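Local atomic coordinates of putative peptidase (PDB entry 4L8K), a protein that is a putative peptidase of family S41 and probably hydrolyses peptide bonds as a serine-type enzyme. Residues Phe54-Leu57 and Gly58-Leu61; Asp35-Asp38 and Arg39-Leu43. All blocks are in the same frame, centred on the assembly; numbering follows the deposited sequence.

Both contacts are local, each joining side chains and backbone along one helix: contact 2 in helix 33-43, contact 1 in the following helix 50-61. Their centres lie about 12 Å apart, and the two helices pack directly, with M60 CG 3.6 Å from V36 CG1. The Y40 hydroxyl is hydrogen-bonded to E63, and K59 O, 3.3 Å from Y40 OH, is a probable further partner. Contact 1 is the more buried, since F54, L57, M60 and L61 are all enclosed and its side-chain chemistry is mainly apolar. Contact 2 sits nearer the surface: V36 and Y40 form its buried side, whereas tyrosine, arginine and asparagine ends make polar links and one water joins in.

Contact 1: Phe54-Leu57 and Gly58-Leu61; sequences FDIL and GKML
L57 and M60, a selenomethionine, meet on the buried flank of helix 50-61, where L57 CD2 stands 4.4 Å from M60 CE, a loose van der Waals contact. M60 reaches the leucine with CG trans to its amide nitrogen (chi1 -166°) and a bend at the last torsion. The pair is buried: L57 packs on L15 and L71, M60 on F12 and L15 and, from helix 33-43, on V36 and Y40. F54 adds its ring to the same core, meeting F75 and W261 edge-to-face. Beneath these side chains the backbone is regular, with G58 N bonded to F54 O at 3.0 Å and L61 N to L57 O at 3.0 Å, the latter with an N-H...O angle of 153°.

The other flank, with D55 and K59, is exposed. K59 runs its aliphatic chain past the D55 carbonyl, CG coming within 3.6 Å of D55 O, and its CD meets I56 CD1 equally loosely at 4.4 Å. Opposite charges do not close the gap, for K59 NZ is 7.1 Å from D55 OD2. Apolar residues on one flank and charges on another, over successive i to i+4 backbone bonds, are the signature of an amphipathic alpha-helix, here within the Tricorn protease C1-like region.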
loop_
_atom_site.group_PDB
_atom_site.type_symbol
_atom_site.label_atom_id
_atom_site.label_comp_id
_atom_site.label_asym_id
_atom_site.label_seq_id
_atom_site.Cartn_x
_atom_site.Cartn_y
_atom_site.Cartn_z
ATOM N N PHE A 54 0.410 -12.181 -26.307
ATOM C CA PHE A 54 0.661 -11.831 -24.920
ATOM C C PHE A 54 1.488 -10.524 -24.816
ATOM O O PHE A 54 1.151 -9.646 -24.018
ATOM C CB PHE A 54 1.337 -12.990 -24.145
ATOM C CG PHE A 54 1.460 -12.702 -22.652
ATOM C CD1 PHE A 54 2.529 -11.986 -22.160
ATOM C CD2 PHE A 54 0.478 -13.122 -21.756
ATOM C CE1 PHE A 54 2.602 -11.664 -20.807
ATOM C CE2 PHE A 54 0.569 -12.809 -20.389
ATOM C CZ PHE A 54 1.636 -12.099 -19.930
ATOM N N ASP A 55 2.529 -10.385 -25.651
ATOM C CA ASP A 55 3.353 -9.170 -25.635
ATOM C C ASP A 55 2.571 -7.916 -26.020
ATOM O O ASP A 55 2.704 -6.890 -25.343
ATOM C CB ASP A 55 4.562 -9.333 -26.564
ATOM C CG ASP A 55 5.668 -10.179 -25.977
ATOM O OD1 ASP A 55 5.555 -10.571 -24.778
ATOM O OD2 ASP A 55 6.661 -10.421 -26.689
ATOM N N ILE A 56 1.749 -7.994 -27.088
ATOM C CA ILE A 56 0.969 -6.863 -27.579
ATOM C C ILE A 56 -0.149 -6.481 -26.572
ATOM O O ILE A 56 -0.351 -5.285 -26.318
ATOM C CB ILE A 56 0.450 -7.148 -29.018
ATOM C CG1 ILE A 56 1.583 -6.947 -30.074
ATOM C CG2 ILE A 56 -0.811 -6.375 -29.387
ATOM C CD1 ILE A 56 2.245 -5.543 -30.153
ATOM N N LEU A 57 -0.843 -7.478 -25.993
ATOM C CA LEU A 57 -1.900 -7.193 -25.035
ATOM C C LEU A 57 -1.343 -6.632 -23.728
ATOM O O LEU A 57 -1.968 -5.755 -23.115
ATOM C CB LEU A 57 -2.788 -8.431 -24.802
ATOM C CG LEU A 57 -3.682 -8.893 -25.985
ATOM C CD1 LEU A 57 -4.723 -9.936 -25.511
ATOM C CD2 LEU A 57 -4.357 -7.709 -26.693
ATOM N N GLY A 58 -0.138 -7.061 -23.371
ATOM C CA GLY A 58 0.561 -6.551 -22.196
ATOM C C GLY A 58 0.929 -5.089 -22.385
ATOM O O GLY A 58 0.765 -4.283 -21.464
ATOM N N LYS A 59 1.390 -4.735 -23.608
ATOM C CA LYS A 59 1.736 -3.357 -23.988
ATOM C C LYS A 59 0.502 -2.473 -23.974
ATOM O O LYS A 59 0.582 -1.306 -23.568
ATOM C CB LYS A 59 2.389 -3.310 -25.372
ATOM C CG LYS A 59 3.881 -3.518 -25.328
ATOM C CD LYS A 59 4.445 -3.989 -26.676
ATOM C CE LYS A 59 5.885 -4.463 -26.540
ATOM N NZ LYS A 59 6.839 -3.346 -26.239
HETATM N N MSE A 60 -0.649 -3.043 -24.388
HETATM C CA MSE A 60 -1.951 -2.366 -24.374
HETATM C C MSE A 60 -2.348 -2.016 -22.953
HETATM O O MSE A 60 -2.793 -0.896 -22.722
HETATM C CB MSE A 60 -3.033 -3.221 -25.023
HETATM C CG MSE A 60 -4.283 -2.428 -25.323
HETATM SE SE MSE A 60 -5.710 -3.445 -26.150
HETATM C CE MSE A 60 -6.349 -4.380 -24.611
ATOM N N LEU A 61 -2.166 -2.958 -21.991
ATOM C CA LEU A 61 -2.492 -2.668 -20.590
ATOM C C LEU A 61 -1.521 -1.644 -20.018
ATOM O O LEU A 61 -1.948 -0.774 -19.272
ATOM C CB LEU A 61 -2.524 -3.926 -19.707
ATOM C CG LEU A 61 -3.526 -5.028 -20.093
ATOM C CD1 LEU A 61 -3.479 -6.141 -19.071
ATOM C CD2 LEU A 61 -4.972 -4.497 -20.187
#

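Contact 2: Asp35-Asp38 and Arg39-Leu43; sequences DVYD and RYNLL
One amphipathic alpha-helix, 33-43 of the Tricorn protease C1-like region, brings V36 against Y40 and Y37 against N41 through i to i+4 spacing. The Y40 amide donates to V36 O over 3.0 Å with an N-H...O angle of 168°, and the same oxygen lies at the edge of the Y40 ring, in its plane, 3.1 Å from CD1. Because Y40 CG stands beside the backbone N (chi1 -75°), its ring runs alongside the valine, with V36 CG1 3.9 Å from Y40 CD1. L43 CD1 lies over one face, off toward the rim, and I56, K59 and M60 of helix 50-61 pack on the ring. R39 bends its chain at chi3, which carries NH2 to 3.5 Å from V36 CG2 and into a salt bridge with E63 OE1; Y40 OH is hydrogen-bonded to OE2 of that carboxylate. With alanine at Y40, a gap is likely to open where the ring packs on I56, K59 and M60, and E63 would lose its phenolic partner.

On another flank of the helix, the planes of the Y37 ring and the N41 amide are 16° apart, but the side chains cross at a slant and N41 CB makes the contact, 4.0 Å from Y37 CE2. Their polar ends are not paired with each other: Y37 OH binds E13 and N41 OD1 accepts from R9. A water bridges the two turns, donating to D38 O at 2.6 Å and accepting from N41 ND2 at 2.8 Å. Within the helix, then, side chains touch mostly through carbon, while their polar ends reach R9 and E13 of helix 8-22 and E63 just after helix 50-61. Bonds at the hydroxyls probably fix where the ring ends sit, and R9 and the water the amide's rotation.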
loop_
_atom_site.group_PDB
_atom_site.type_symbol
_atom_site.label_atom_id
_atom_site.label_comp_id
_atom_site.label_asym_id
_atom_site.label_seq_id
_atom_site.Cartn_x
_atom_site.Cartn_y
_atom_site.Cartn_z
ATOM N N ASP A 35 -8.802 5.452 -28.552
ATOM C CA ASP A 35 -7.640 5.587 -29.446
ATOM C C ASP A 35 -6.706 4.390 -29.269
ATOM O O ASP A 35 -6.009 4.021 -30.215
ATOM C CB ASP A 35 -6.859 6.901 -29.215
ATOM C CG ASP A 35 -7.664 8.197 -29.279
ATOM O OD1 ASP A 35 -8.740 8.208 -29.936
ATOM O OD2 ASP A 35 -7.201 9.214 -28.700
ATOM N N VAL A 36 -6.695 3.797 -28.047
ATOM C CA VAL A 36 -5.938 2.586 -27.713
ATOM C C VAL A 36 -6.572 1.430 -28.518
ATOM O O VAL A 36 -5.845 0.608 -29.100
ATOM C CB VAL A 36 -5.887 2.316 -26.169
ATOM C CG1 VAL A 36 -5.481 0.879 -25.860
ATOM C CG2 VAL A 36 -4.942 3.294 -25.467
ATOM N N TYR A 37 -7.928 1.410 -28.603
ATOM C CA TYR A 37 -8.608 0.394 -29.407
ATOM C C TYR A 37 -8.194 0.519 -30.887
ATOM O O TYR A 37 -7.823 -0.482 -31.483
ATOM C CB TYR A 37 -10.147 0.464 -29.285
ATOM C CG TYR A 37 -10.829 -0.583 -30.140
ATOM C CD1 TYR A 37 -11.052 -1.868 -29.655
ATOM C CD2 TYR A 37 -11.163 -0.318 -31.469
ATOM C CE1 TYR A 37 -11.616 -2.860 -30.460
ATOM C CE2 TYR A 37 -11.712 -1.306 -32.292
ATOM C CZ TYR A 37 -11.955 -2.569 -31.776
ATOM O OH TYR A 37 -12.522 -3.526 -32.585
ATOM N N ASP A 38 -8.279 1.732 -31.464
ATOM C CA ASP A 38 -7.969 1.991 -32.880
ATOM C C ASP A 38 -6.547 1.577 -33.240
ATOM O O ASP A 38 -6.347 0.961 -34.285
ATOM C CB ASP A 38 -8.195 3.469 -33.244
ATOM C CG ASP A 38 -9.628 3.934 -33.090
ATOM O OD1 ASP A 38 -10.542 3.085 -33.179
ATOM O OD2 ASP A 38 -9.835 5.151 -32.884
ATOM N N ARG A 39 -5.574 1.881 -32.361
ATOM C CA ARG A 39 -4.169 1.543 -32.601
ATOM C C ARG A 39 -3.920 0.027 -32.539
ATOM O O ARG A 39 -3.355 -0.541 -33.472
ATOM C CB ARG A 39 -3.264 2.268 -31.604
ATOM C CG ARG A 39 -3.050 3.725 -31.987
ATOM C CD ARG A 39 -2.000 4.418 -31.144
ATOM N NE ARG A 39 -2.461 4.659 -29.775
ATOM C CZ ARG A 39 -1.866 4.189 -28.684
ATOM N NH1 ARG A 39 -0.768 3.448 -28.779
ATOM N NH2 ARG A 39 -2.353 4.469 -27.488
ATOM N N TYR A 40 -4.364 -0.625 -31.450
ATOM C CA TYR A 40 -4.140 -2.058 -31.239
ATOM C C TYR A 40 -4.987 -2.935 -32.163
ATOM O O TYR A 40 -4.596 -4.070 -32.442
ATOM C CB TYR A 40 -4.337 -2.426 -29.759
ATOM C CG TYR A 40 -3.159 -1.961 -28.929
ATOM C CD1 TYR A 40 -3.067 -0.638 -28.482
ATOM C CD2 TYR A 40 -2.096 -2.816 -28.655
ATOM C CE1 TYR A 40 -1.962 -0.193 -27.751
ATOM C CE2 TYR A 40 -0.979 -2.373 -27.952
ATOM C CZ TYR A 40 -0.929 -1.068 -27.482
ATOM O OH TYR A 40 0.153 -0.640 -26.760
ATOM N N ASN A 41 -6.095 -2.395 -32.684
ATOM C CA ASN A 41 -6.952 -3.067 -33.657
ATOM C C ASN A 41 -6.138 -3.397 -34.917
ATOM O O ASN A 41 -6.303 -4.481 -35.482
ATOM C CB ASN A 41 -8.149 -2.176 -34.008
ATOM C CG ASN A 41 -9.066 -2.733 -35.053
ATOM O OD1 ASN A 41 -9.506 -3.872 -34.981
ATOM N ND2 ASN A 41 -9.413 -1.920 -36.024
ATOM N N LEU A 42 -5.217 -2.477 -35.303
ATOM C CA LEU A 42 -4.350 -2.603 -36.482
ATOM C C LEU A 42 -3.153 -3.498 -36.221
ATOM O O LEU A 42 -2.533 -3.984 -37.174
ATOM C CB LEU A 42 -3.850 -1.219 -36.949
ATOM C CG LEU A 42 -4.912 -0.160 -37.303
ATOM C CD1 LEU A 42 -4.294 1.223 -37.385
ATOM C CD2 LEU A 42 -5.634 -0.497 -38.594
ATOM N N LEU A 43 -2.824 -3.723 -34.946
ATOM C CA LEU A 43 -1.662 -4.514 -34.562
ATOM C C LEU A 43 -1.985 -5.995 -34.318
ATOM O O LEU A 43 -1.169 -6.851 -34.675
ATOM C CB LEU A 43 -0.982 -3.902 -33.315
ATOM C CG LEU A 43 -0.383 -2.490 -33.500
ATOM C CD1 LEU A 43 0.018 -1.886 -32.196
ATOM C CD2 LEU A 43 0.823 -2.521 -34.362
HETATM O O HOH W 1 -8.236 0.610 -36.035
#